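Local atomic coordinates of hemolysin-related protein (PDB entry 6MLT), a protein that is secreted into the Vibrio cholerae biofilm matrix, where it binds calcium and probably carbohydrate and is thought to contribute to biofilm adhesion. Residues 33-38 with 536-541; 274-279 with 602-607; 280-285 with 489-494; 477-482 with 522-527. All blocks are in the same frame, centred on the assembly; numbering follows the deposited sequence.

Contact 1 (33-38 with 536-541); sequences AAPIVV and SLIMVA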
loop_
_atom_site.group_PDB
_atom_site.type_symbol
_atom_site.label_atom_id
_atom_site.label_comp_id
_atom_site.label_asym_id
_atom_site.label_seq_id
_atom_site.Cartn_x
_atom_site.Cartn_y
_atom_site.Cartn_z
ATOM N N ALA A 33 -0.947 -1.454 -22.606
ATOM C CA ALA A 33 -0.212 -1.576 -21.357
ATOM C C ALA A 33 -0.519 -0.364 -20.491
ATOM O O ALA A 33 -0.784 0.731 -20.998
ATOM C CB ALA A 33 1.302 -1.691 -21.587
ATOM N N ALA A 34 -0.495 -0.575 -19.182
ATOM C CA ALA A 34 -0.942 0.456 -18.257
ATOM C C ALA A 34 -0.084 1.713 -18.410
ATOM O O ALA A 34 1.133 1.616 -18.608
ATOM C CB ALA A 34 -0.881 -0.053 -16.815
ATOM N N PRO A 35 -0.676 2.898 -18.309
ATOM C CA PRO A 35 0.101 4.133 -18.446
ATOM C C PRO A 35 0.912 4.422 -17.191
ATOM O O PRO A 35 0.573 3.998 -16.087
ATOM C CB PRO A 35 -0.973 5.200 -18.665
ATOM C CG PRO A 35 -2.153 4.672 -17.897
ATOM C CD PRO A 35 -2.085 3.169 -17.981
ATOM N N ILE A 36 1.988 5.176 -17.393
ATOM C CA ILE A 36 2.896 5.626 -16.343
ATOM C C ILE A 36 2.842 7.143 -16.302
ATOM O O ILE A 36 2.720 7.784 -17.349
ATOM C CB ILE A 36 4.336 5.139 -16.627
ATOM C CG1 ILE A 36 4.413 3.608 -16.578
ATOM C CG2 ILE A 36 5.336 5.782 -15.698
ATOM C CD1 ILE A 36 3.929 3.006 -15.316
ATOM N N VAL A 37 2.961 7.719 -15.104
ATOM C CA VAL A 37 2.781 9.156 -14.902
ATOM C C VAL A 37 3.976 9.706 -14.133
ATOM O O VAL A 37 4.189 9.345 -12.970
ATOM C CB VAL A 37 1.478 9.477 -14.152
ATOM C CG1 VAL A 37 1.349 10.985 -13.906
ATOM C CG2 VAL A 37 0.279 8.968 -14.935
ATOM N N VAL A 38 4.732 10.597 -14.775
ATOM C CA VAL A 38 5.910 11.229 -14.190
ATOM C C VAL A 38 6.129 12.573 -14.882
ATOM O O VAL A 38 5.634 12.812 -15.987
ATOM C CB VAL A 38 7.177 10.356 -14.338
ATOM C CG1 VAL A 38 7.126 9.147 -13.404
ATOM C CG2 VAL A 38 7.354 9.913 -15.796
ATOM N N SER A 536 -6.888 13.615 -12.864
ATOM C CA SER A 536 -7.217 13.157 -14.206
ATOM C C SER A 536 -7.314 11.636 -14.204
ATOM O O SER A 536 -6.589 10.951 -13.472
ATOM C CB SER A 536 -6.158 13.585 -15.222
ATOM O OG SER A 536 -5.952 14.984 -15.211
ATOM N N LEU A 537 -8.219 11.116 -15.029
ATOM C CA LEU A 537 -8.417 9.683 -15.220
ATOM C C LEU A 537 -7.848 9.291 -16.581
ATOM O O LEU A 537 -8.352 9.739 -17.619
ATOM C CB LEU A 537 -9.899 9.330 -15.144
ATOM C CG LEU A 537 -10.314 7.947 -15.659
ATOM C CD1 LEU A 537 -9.625 6.840 -14.877
ATOM C CD2 LEU A 537 -11.827 7.788 -15.596
ATOM N N ILE A 538 -6.821 8.443 -16.573
ATOM C CA ILE A 538 -6.041 8.102 -17.764
ATOM C C ILE A 538 -6.288 6.642 -18.116
ATOM O O ILE A 538 -6.141 5.763 -17.257
ATOM C CB ILE A 538 -4.539 8.342 -17.530
ATOM C CG1 ILE A 538 -4.281 9.793 -17.112
ATOM C CG2 ILE A 538 -3.730 7.993 -18.795
ATOM C CD1 ILE A 538 -3.284 9.938 -15.990
ATOM N N MET A 539 -6.610 6.370 -19.383
ATOM C CA MET A 539 -6.811 5.001 -19.830
ATOM C C MET A 539 -6.293 4.829 -21.251
ATOM O O MET A 539 -6.240 5.780 -22.037
ATOM C CB MET A 539 -8.291 4.592 -19.754
ATOM C CG MET A 539 -9.212 5.354 -20.673
ATOM S SD MET A 539 -10.955 5.050 -20.297
ATOM C CE MET A 539 -11.115 5.934 -18.745
ATOM N N VAL A 540 -5.911 3.599 -21.573
ATOM C CA VAL A 540 -5.363 3.270 -22.883
ATOM C C VAL A 540 -6.382 2.440 -23.649
ATOM O O VAL A 540 -7.233 1.765 -23.061
ATOM C CB VAL A 540 -4.012 2.537 -22.749
ATOM C CG1 VAL A 540 -3.049 3.372 -21.920
ATOM C CG2 VAL A 540 -4.205 1.154 -22.122
ATOM N N ALA A 541 -6.298 2.501 -24.976
ATOM C CA ALA A 541 -7.297 1.875 -25.825
ATOM C C ALA A 541 -6.652 1.339 -27.092
ATOM O O ALA A 541 -5.614 1.836 -27.550
ATOM C CB ALA A 541 -8.415 2.854 -26.196
#
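Ile538 reaches two residues of 33-38 at once with its two branches. Its chi1 of -57° sets CG1 beside the backbone N and leaves CG2 anti to it, where CG2 slides past the proline ring, 3.8 Å from Pro35 CG, while the longer branch carries CD1 to 3.8 Å from CG2 of Val37. Two residues further on, Val540 CG1 meets the neighbouring ring carbon, 4.1 Å from Pro35 CD. Both of its methyls also straddle a carbonyl: Val540 CG1 and CG2 each lie 3.6 Å from Ala33 O. The contact is thus almost wholly apolar, and proline suits it by presenting a rigid hydrocarbon face without a backbone N-H to satisfy. Small and branched aliphatic side chains line the rest of the buried layer. Ile57 rests on both Pro35 and Ile538, Val554 and Val556 back Ile538, and Val525 and Ala527 close in on Pro35 and Val37. Beyond Val37, strand 36-38 pairs with strand 56-63, whose Asp56 is a calcium ligand; the calcium ion is about 9 Å from the Val37 side chain. Such face-to-face packing of aliphatic side chains between successive antiparallel sheets is characteristic of the blade interfaces of a beta-propeller.

Contact 2 (274-279 with 602-607); sequences GSVQAV and SFRSAT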
loop_
_atom_site.group_PDB
_atom_site.type_symbol
_atom_site.label_atom_id
_atom_site.label_comp_id
_atom_site.label_asym_id
_atom_site.label_seq_id
_atom_site.Cartn_x
_atom_site.Cartn_y
_atom_site.Cartn_z
ATOM N N GLY A 274 -7.356 -14.304 -13.592
ATOM C CA GLY A 274 -6.910 -13.239 -12.719
ATOM C C GLY A 274 -5.397 -13.173 -12.635
ATOM O O GLY A 274 -4.756 -14.156 -12.243
ATOM N N SER A 275 -4.806 -12.032 -13.015
ATOM C CA SER A 275 -3.358 -11.858 -12.972
ATOM C C SER A 275 -2.891 -10.813 -11.972
ATOM O O SER A 275 -1.696 -10.784 -11.651
ATOM C CB SER A 275 -2.814 -11.453 -14.351
ATOM O OG SER A 275 -2.985 -10.059 -14.579
ATOM N N VAL A 276 -3.785 -9.950 -11.488
ATOM C CA VAL A 276 -3.386 -8.780 -10.715
ATOM C C VAL A 276 -4.567 -8.361 -9.857
ATOM O O VAL A 276 -5.723 -8.632 -10.194
ATOM C CB VAL A 276 -2.914 -7.634 -11.650
ATOM C CG1 VAL A 276 -4.060 -7.150 -12.531
ATOM C CG2 VAL A 276 -2.329 -6.468 -10.850
ATOM N N GLN A 277 -4.267 -7.719 -8.728
ATOM C CA GLN A 277 -5.272 -7.236 -7.800
ATOM C C GLN A 277 -4.941 -5.813 -7.386
ATOM O O GLN A 277 -3.805 -5.349 -7.523
ATOM C CB GLN A 277 -5.349 -8.083 -6.517
ATOM C CG GLN A 277 -4.782 -9.468 -6.618
ATOM C CD GLN A 277 -3.251 -9.510 -6.701
ATOM O OE1 GLN A 277 -2.552 -8.601 -6.258
ATOM N NE2 GLN A 277 -2.736 -10.571 -7.286
ATOM N N ALA A 278 -5.962 -5.134 -6.874
ATOM C CA ALA A 278 -5.802 -3.921 -6.089
ATOM C C ALA A 278 -6.264 -4.222 -4.670
ATOM O O ALA A 278 -7.215 -4.984 -4.468
ATOM C CB ALA A 278 -6.596 -2.751 -6.687
ATOM N N VAL A 279 -5.571 -3.650 -3.688
ATOM C CA VAL A 279 -5.847 -3.893 -2.276
ATOM C C VAL A 279 -5.960 -2.539 -1.593
ATOM O O VAL A 279 -5.022 -1.734 -1.651
ATOM C CB VAL A 279 -4.744 -4.742 -1.619
ATOM C CG1 VAL A 279 -5.084 -5.033 -0.159
ATOM C CG2 VAL A 279 -4.521 -6.031 -2.413
ATOM N N SER A 602 -2.258 0.261 1.139
ATOM C CA SER A 602 -2.938 0.080 -0.134
ATOM C C SER A 602 -1.932 -0.372 -1.182
ATOM O O SER A 602 -0.719 -0.253 -1.000
ATOM C CB SER A 602 -3.630 1.368 -0.600
ATOM O OG SER A 602 -2.671 2.344 -0.976
ATOM N N PHE A 603 -2.459 -0.886 -2.290
ATOM C CA PHE A 603 -1.637 -1.326 -3.407
ATOM C C PHE A 603 -2.435 -1.110 -4.685
ATOM O O PHE A 603 -3.571 -1.578 -4.803
ATOM C CB PHE A 603 -1.225 -2.793 -3.243
ATOM C CG PHE A 603 0.118 -3.112 -3.834
ATOM C CD1 PHE A 603 0.254 -3.313 -5.198
ATOM C CD2 PHE A 603 1.249 -3.200 -3.029
ATOM C CE1 PHE A 603 1.486 -3.597 -5.747
ATOM C CE2 PHE A 603 2.485 -3.487 -3.579
ATOM C CZ PHE A 603 2.604 -3.683 -4.937
ATOM N N ARG A 604 -1.831 -0.375 -5.621
ATOM C CA ARG A 604 -2.478 0.072 -6.853
ATOM C C ARG A 604 -3.713 0.929 -6.567
ATOM O O ARG A 604 -4.707 0.884 -7.288
ATOM C CB ARG A 604 -2.797 -1.118 -7.767
ATOM C CG ARG A 604 -1.590 -1.495 -8.663
ATOM C CD ARG A 604 -1.825 -2.771 -9.466
ATOM N NE ARG A 604 -1.718 -3.966 -8.627
ATOM C CZ ARG A 604 -0.639 -4.732 -8.525
ATOM N NH1 ARG A 604 0.465 -4.460 -9.211
ATOM N NH2 ARG A 604 -0.666 -5.790 -7.735
ATOM N N SER A 605 -3.624 1.751 -5.524
ATOM C CA SER A 605 -4.572 2.826 -5.271
ATOM C C SER A 605 -3.909 4.181 -5.490
ATOM O O SER A 605 -2.761 4.398 -5.081
ATOM C CB SER A 605 -5.119 2.773 -3.841
ATOM O OG SER A 605 -5.889 3.931 -3.583
ATOM N N ALA A 606 -4.644 5.096 -6.118
ATOM C CA ALA A 606 -4.187 6.462 -6.321
ATOM C C ALA A 606 -4.497 7.383 -5.148
ATOM O O ALA A 606 -4.080 8.546 -5.166
ATOM C CB ALA A 606 -4.818 7.042 -7.593
ATOM N N THR A 607 -5.222 6.906 -4.138
ATOM C CA THR A 607 -5.724 7.787 -3.089
ATOM C C THR A 607 -4.634 8.078 -2.066
ATOM O O THR A 607 -4.092 7.158 -1.449
ATOM C CB THR A 607 -6.930 7.159 -2.398
ATOM O OG1 THR A 607 -7.943 6.871 -3.367
ATOM C CG2 THR A 607 -7.501 8.108 -1.323
#
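Val279 and Phe603 form a single antiparallel bridge, a hydrogen-bonded pair, by which the C-terminal tail attaches to strand 277-279, the first strand of a propeller blade. Phe603 N donates to Val279 O at 2.8 Å, and Val279 N returns a bond to Phe603 O at 3.1 Å. The pairing then stops, for Arg604 has left-handed backbone angles (59/37°) and its side chain takes over. Bent at chi3 (-75°), it brings NE to 2.7 Å from Gln277 O, which lies close to the guanidinium plane; Arg604 NH2 adds a weak bond to the same oxygen. The flat group is sandwiched: Val276 CG2 sits over its centre, 3.3 Å above the plane, and Phe603 CE1 lies against the opposite face, toward the rim. Arg604 NH1 lies at the edge of the Phe603 ring, in its plane, so the charge does not sit over the aromatic face. Gln277 turns its own amide to Ser240, Ser225 and Phe223 O. Arg604 NH2 also bonds Ser224 O, which extends the clamp to the preceding blade. A buried arginine is apt here because its several N-H groups can grip backbone carbonyls while its faces accept hydrocarbon; the oxygens of Gln277 and Ser224 turn the negative ends of their carbonyl dipoles toward the guanidinium and probably compensate part of its buried charge.

Contact 3 (280-285 with 489-494); sequences SSFLGK and DEVLVQ. With NA (sodium ion), chain H.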
loop_
_atom_site.group_PDB
_atom_site.type_symbol
_atom_site.label_atom_id
_atom_site.label_comp_id
_atom_site.label_asym_id
_atom_site.label_seq_id
_atom_site.Cartn_x
_atom_site.Cartn_y
_atom_site.Cartn_z
ATOM N N SER A 280 -7.091 -2.275 -0.955
ATOM C CA SER A 280 -7.297 -0.927 -0.432
ATOM C C SER A 280 -8.466 -0.917 0.544
ATOM O O SER A 280 -9.066 -1.953 0.852
ATOM C CB SER A 280 -7.533 0.061 -1.572
ATOM O OG SER A 280 -7.268 1.376 -1.138
ATOM N N SER A 281 -8.761 0.279 1.052
ATOM C CA SER A 281 -9.917 0.512 1.919
ATOM C C SER A 281 -11.153 0.622 1.032
ATOM O O SER A 281 -11.583 1.708 0.639
ATOM C CB SER A 281 -9.719 1.771 2.758
ATOM O OG SER A 281 -8.564 1.674 3.569
ATOM N N PHE A 282 -11.719 -0.540 0.700
ATOM C CA PHE A 282 -12.875 -0.635 -0.182
ATOM C C PHE A 282 -14.190 -0.807 0.562
ATOM O O PHE A 282 -15.246 -0.469 0.018
ATOM C CB PHE A 282 -12.741 -1.840 -1.120
ATOM C CG PHE A 282 -11.676 -1.713 -2.171
ATOM C CD1 PHE A 282 -11.743 -0.723 -3.130
ATOM C CD2 PHE A 282 -10.649 -2.643 -2.247
ATOM C CE1 PHE A 282 -10.782 -0.632 -4.123
ATOM C CE2 PHE A 282 -9.686 -2.555 -3.243
ATOM C CZ PHE A 282 -9.761 -1.551 -4.181
ATOM N N LEU A 283 -14.151 -1.382 1.759
ATOM C CA LEU A 283 -15.348 -1.779 2.481
ATOM C C LEU A 283 -15.722 -0.801 3.585
ATOM O O LEU A 283 -16.762 -0.973 4.223
ATOM C CB LEU A 283 -15.154 -3.178 3.075
ATOM C CG LEU A 283 -14.621 -4.239 2.106
ATOM C CD1 LEU A 283 -14.584 -5.603 2.795
ATOM C CD2 LEU A 283 -15.472 -4.289 0.853
ATOM N N GLY A 284 -14.908 0.218 3.808
ATOM C CA GLY A 284 -15.168 1.199 4.842
ATOM C C GLY A 284 -13.976 2.119 4.950
ATOM O O GLY A 284 -12.919 1.881 4.360
ATOM N N LYS A 285 -14.165 3.198 5.696
ATOM C CA LYS A 285 -13.055 4.102 5.943
ATOM C C LYS A 285 -12.085 3.458 6.932
ATOM O O LYS A 285 -12.502 2.699 7.807
ATOM C CB LYS A 285 -13.559 5.438 6.490
ATOM N N ASP A 489 -12.288 3.852 -1.228
ATOM C CA ASP A 489 -11.909 3.762 -2.632
ATOM C C ASP A 489 -13.019 3.110 -3.447
ATOM O O ASP A 489 -13.681 2.173 -2.991
ATOM C CB ASP A 489 -10.622 2.952 -2.799
ATOM C CG ASP A 489 -9.355 3.761 -2.506
ATOM O OD1 ASP A 489 -9.451 4.969 -2.198
ATOM O OD2 ASP A 489 -8.252 3.173 -2.593
ATOM N N GLU A 490 -13.226 3.639 -4.650
ATOM C CA GLU A 490 -13.937 2.956 -5.716
ATOM C C GLU A 490 -12.951 2.106 -6.523
ATOM O O GLU A 490 -11.730 2.239 -6.403
ATOM C CB GLU A 490 -14.654 3.970 -6.617
ATOM C CG GLU A 490 -15.930 4.575 -6.021
ATOM C CD GLU A 490 -15.682 5.611 -4.922
ATOM O OE1 GLU A 490 -14.949 6.595 -5.171
ATOM O OE2 GLU A 490 -16.227 5.445 -3.805
ATOM N N VAL A 491 -13.500 1.215 -7.348
ATOM C CA VAL A 491 -12.728 0.310 -8.189
ATOM C C VAL A 491 -12.830 0.769 -9.637
ATOM O O VAL A 491 -13.922 1.076 -10.134
ATOM C CB VAL A 491 -13.228 -1.144 -8.066
ATOM C CG1 VAL A 491 -12.285 -2.093 -8.804
ATOM C CG2 VAL A 491 -13.378 -1.541 -6.607
ATOM N N LEU A 492 -11.689 0.787 -10.320
ATOM C CA LEU A 492 -11.618 1.129 -11.733
ATOM C C LEU A 492 -11.342 -0.149 -12.507
ATOM O O LEU A 492 -10.352 -0.833 -12.235
ATOM C CB LEU A 492 -10.526 2.163 -12.007
ATOM C CG LEU A 492 -10.683 3.544 -11.379
ATOM C CD1 LEU A 492 -10.339 3.523 -9.896
ATOM C CD2 LEU A 492 -9.796 4.526 -12.114
ATOM N N VAL A 493 -12.222 -0.466 -13.458
ATOM C CA VAL A 493 -12.191 -1.735 -14.167
ATOM C C VAL A 493 -12.329 -1.471 -15.662
ATOM O O VAL A 493 -12.804 -0.420 -16.095
ATOM C CB VAL A 493 -13.304 -2.699 -13.692
ATOM C CG1 VAL A 493 -13.283 -2.838 -12.178
ATOM C CG2 VAL A 493 -14.678 -2.233 -14.169
ATOM N N GLN A 494 -11.935 -2.467 -16.445
ATOM C CA GLN A 494 -11.915 -2.396 -17.898
ATOM C C GLN A 494 -12.350 -3.748 -18.442
ATOM O O GLN A 494 -11.969 -4.788 -17.894
ATOM C CB GLN A 494 -10.505 -2.051 -18.399
ATOM C CG GLN A 494 -10.315 -2.151 -19.904
ATOM C CD GLN A 494 -10.984 -1.007 -20.638
ATOM O OE1 GLN A 494 -10.836 0.153 -20.262
ATOM N NE2 GLN A 494 -11.739 -1.327 -21.677
HETATM NA NA NA H . -15.282 6.957 -2.357
#
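Ser280 OG and Asp489 OD2 stand only 2.5 Å apart, a notably short hydrogen bond donated by the serine, and the hydroxyl comes from above the carboxylate, 46° out of its plane. The serine reaches it because OG is anti to the backbone N (chi1 -160°). A second bond fixes the backbone beside it: Asp489 N donates to Ser281 O at 2.9 Å. Ser281 is the centre of an inverse gamma turn, a tight bend that presents this carbonyl where the chain leaves strand 277-279. Phe282 follows and has Ser280 CB over one face, toward the rim, while its edge is turned to the backbone of the other segment, with CD1 3.5 Å from Asp489 O and CE1 3.8 Å from Glu490 O. Such an edge suits carbonyl oxygens, because ring hydrogens are slightly positive. Val491 CG2 completes the apolar part, 3.7 Å from Phe282 CE1. Glu490 points away from 280-285 and holds the sodium ion with both oxygens, OE2 at 2.3 Å and OE1 at 2.9 Å, alongside Asp482, Thr484, Asp486 and Ile488. Asp489 has further partners: Ser605 joins OD2, while Thr607 and Arg609 bind OD1, the latter as a salt bridge. So many donors on a buried carboxylate would favour its ionised form, and they tie the turn, the start of strand 490-494 and the C-terminal tail to one side chain.

Contact 4 (477-482 with 522-527); sequences GVSAYD and EYPVVA. With NA (sodium ion), chain H.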
loop_
_atom_site.group_PDB
_atom_site.type_symbol
_atom_site.label_atom_id
_atom_site.label_comp_id
_atom_site.label_asym_id
_atom_site.label_seq_id
_atom_site.Cartn_x
_atom_site.Cartn_y
_atom_site.Cartn_z
ATOM N N GLY A 477 -6.447 -5.768 -15.740
ATOM C CA GLY A 477 -6.135 -5.160 -14.468
ATOM C C GLY A 477 -7.264 -4.313 -13.906
ATOM O O GLY A 477 -8.271 -4.050 -14.560
ATOM N N VAL A 478 -7.059 -3.902 -12.658
ATOM C CA VAL A 478 -7.933 -2.987 -11.943
ATOM C C VAL A 478 -7.041 -2.037 -11.158
ATOM O O VAL A 478 -5.863 -2.311 -10.916
ATOM C CB VAL A 478 -8.893 -3.724 -10.987
ATOM C CG1 VAL A 478 -9.843 -4.623 -11.770
ATOM C CG2 VAL A 478 -8.109 -4.542 -9.967
ATOM N N SER A 479 -7.616 -0.905 -10.756
ATOM C CA SER A 479 -6.957 0.008 -9.830
ATOM C C SER A 479 -8.021 0.601 -8.920
ATOM O O SER A 479 -9.208 0.282 -9.031
ATOM C CB SER A 479 -6.175 1.096 -10.574
ATOM O OG SER A 479 -7.054 1.977 -11.242
ATOM N N ALA A 480 -7.589 1.473 -8.012
ATOM C CA ALA A 480 -8.470 2.013 -6.986
ATOM C C ALA A 480 -8.256 3.512 -6.858
ATOM O O ALA A 480 -7.145 4.015 -7.049
ATOM C CB ALA A 480 -8.220 1.345 -5.633
ATOM N N TYR A 481 -9.332 4.218 -6.519
ATOM C CA TYR A 481 -9.286 5.649 -6.252
ATOM C C TYR A 481 -10.606 6.070 -5.611
ATOM O O TYR A 481 -11.667 5.524 -5.931
ATOM C CB TYR A 481 -9.034 6.461 -7.531
ATOM C CG TYR A 481 -9.188 7.952 -7.313
ATOM C CD1 TYR A 481 -8.348 8.633 -6.437
ATOM C CD2 TYR A 481 -10.186 8.675 -7.959
ATOM C CE1 TYR A 481 -8.498 9.994 -6.207
ATOM C CE2 TYR A 481 -10.343 10.042 -7.741
ATOM C CZ TYR A 481 -9.499 10.691 -6.860
ATOM O OH TYR A 481 -9.644 12.042 -6.635
ATOM N N ASP A 482 -10.525 7.053 -4.711
ATOM C CA ASP A 482 -11.696 7.605 -4.022
ATOM C C ASP A 482 -12.195 8.805 -4.818
ATOM O O ASP A 482 -11.814 9.948 -4.565
ATOM C CB ASP A 482 -11.342 7.994 -2.589
ATOM C CG ASP A 482 -12.509 8.615 -1.843
ATOM O OD1 ASP A 482 -13.659 8.523 -2.329
ATOM O OD2 ASP A 482 -12.274 9.214 -0.776
ATOM N N GLU A 522 -3.545 -4.350 -18.477
ATOM C CA GLU A 522 -3.510 -2.917 -18.227
ATOM C C GLU A 522 -4.633 -2.520 -17.269
ATOM O O GLU A 522 -5.572 -3.281 -17.033
ATOM C CB GLU A 522 -3.629 -2.148 -19.547
ATOM C CG GLU A 522 -5.035 -2.108 -20.180
ATOM C CD GLU A 522 -5.361 -3.274 -21.132
ATOM O OE1 GLU A 522 -4.772 -4.380 -21.013
ATOM O OE2 GLU A 522 -6.249 -3.071 -21.997
ATOM N N TYR A 523 -4.526 -1.317 -16.710
ATOM C CA TYR A 523 -5.600 -0.765 -15.899
ATOM C C TYR A 523 -5.633 0.744 -16.088
ATOM O O TYR A 523 -4.648 1.344 -16.532
ATOM C CB TYR A 523 -5.439 -1.122 -14.410
ATOM C CG TYR A 523 -4.068 -0.843 -13.822
ATOM C CD1 TYR A 523 -3.652 0.453 -13.570
ATOM C CD2 TYR A 523 -3.198 -1.879 -13.509
ATOM C CE1 TYR A 523 -2.390 0.720 -13.037
ATOM C CE2 TYR A 523 -1.930 -1.622 -12.961
ATOM C CZ TYR A 523 -1.544 -0.315 -12.732
ATOM O OH TYR A 523 -0.310 -0.035 -12.189
ATOM N N PRO A 524 -6.753 1.388 -15.772
ATOM C CA PRO A 524 -6.785 2.853 -15.784
ATOM C C PRO A 524 -6.063 3.409 -14.568
ATOM O O PRO A 524 -5.930 2.747 -13.534
ATOM C CB PRO A 524 -8.284 3.189 -15.737
ATOM C CG PRO A 524 -9.008 1.872 -15.875
ATOM C CD PRO A 524 -8.057 0.819 -15.413
ATOM N N VAL A 525 -5.600 4.649 -14.701
ATOM C CA VAL A 525 -4.822 5.324 -13.662
ATOM C C VAL A 525 -5.452 6.678 -13.367
ATOM O O VAL A 525 -5.785 7.429 -14.291
ATOM C CB VAL A 525 -3.353 5.501 -14.091
ATOM C CG1 VAL A 525 -2.620 6.513 -13.194
ATOM C CG2 VAL A 525 -2.644 4.146 -14.084
ATOM N N VAL A 526 -5.587 7.003 -12.084
ATOM C CA VAL A 526 -5.939 8.351 -11.654
ATOM C C VAL A 526 -4.682 9.015 -11.119
ATOM O O VAL A 526 -3.967 8.439 -10.286
ATOM C CB VAL A 526 -7.052 8.336 -10.596
ATOM C CG1 VAL A 526 -7.290 9.743 -10.044
ATOM C CG2 VAL A 526 -8.340 7.776 -11.195
ATOM N N ALA A 527 -4.411 10.227 -11.592
ATOM C CA ALA A 527 -3.297 11.006 -11.079
ATOM C C ALA A 527 -3.622 12.486 -11.182
ATOM O O ALA A 527 -4.282 12.927 -12.131
ATOM C CB ALA A 527 -2.002 10.705 -11.835
HETATM NA NA NA H . -15.282 6.957 -2.357
HETATM O O HOH W 1 -6.208 4.643 -10.076
#
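The Tyr481 ring carries Val526 CG1 over the centre of one face, in a CH-pi contact 3.6 Å from the centroid and 7° off the ring normal. Tyr523 is set differently: its CG lies 3.7 Å from Val478 O, a buried oxygen with no partner in the model, and its CD1 lies 4.0 Å from Ser479 CB. Both phenols direct their hydroxyls beyond the contact, Tyr481 to Arg567 O and Tyr523 to Tyr576 O. Between the rings Ser479, its OG placed between the backbone N and carbonyl carbon (chi1 68°), donates to Pro524 O at 2.7 Å. One water beside it links the two segments, donating to Ser479 OG and to Ala480 O and accepting from Val526 N at 3.2 Å. At the far end Gly477 N bonds Glu522 O (2.9 Å); glycine suits this spot, where that carbonyl and the Tyr523 ring press close. At the other end Asp482 OD1 binds sodium at 2.3 Å. The two segments run almost parallel, 7° apart, without forming a ladder: strand 478-481 pairs with 490-494 and strand 525-527 with 536-541, so side chains and water join the edge strands of two successive propeller blades.

How the contacts relate
Contacts 1 and 4 share a blade, since Ile538 N bonds Val525 O (2.7 Å) in the antiparallel pairing of 525-527 with 536-541, and their centres are 8 Å apart. Contacts 3 and 4 share the preceding blade, where Glu490 N bonds Tyr481 O (2.8 Å), and each supplies ligands to the same sodium ion. Contact 2 brings in the C-terminal tail, which then runs on to contact 4 through Ala606 N and Ala480 O (2.9 Å). Contacts 1 and 2 do not touch, their nearest atoms being about 7 Å apart. Strand 13-19 completes the sheet of 525-527, 536-541 and 553-559, so a strand from the start of the chain finishes a blade otherwise built near its end, as in the closure of a propeller ring.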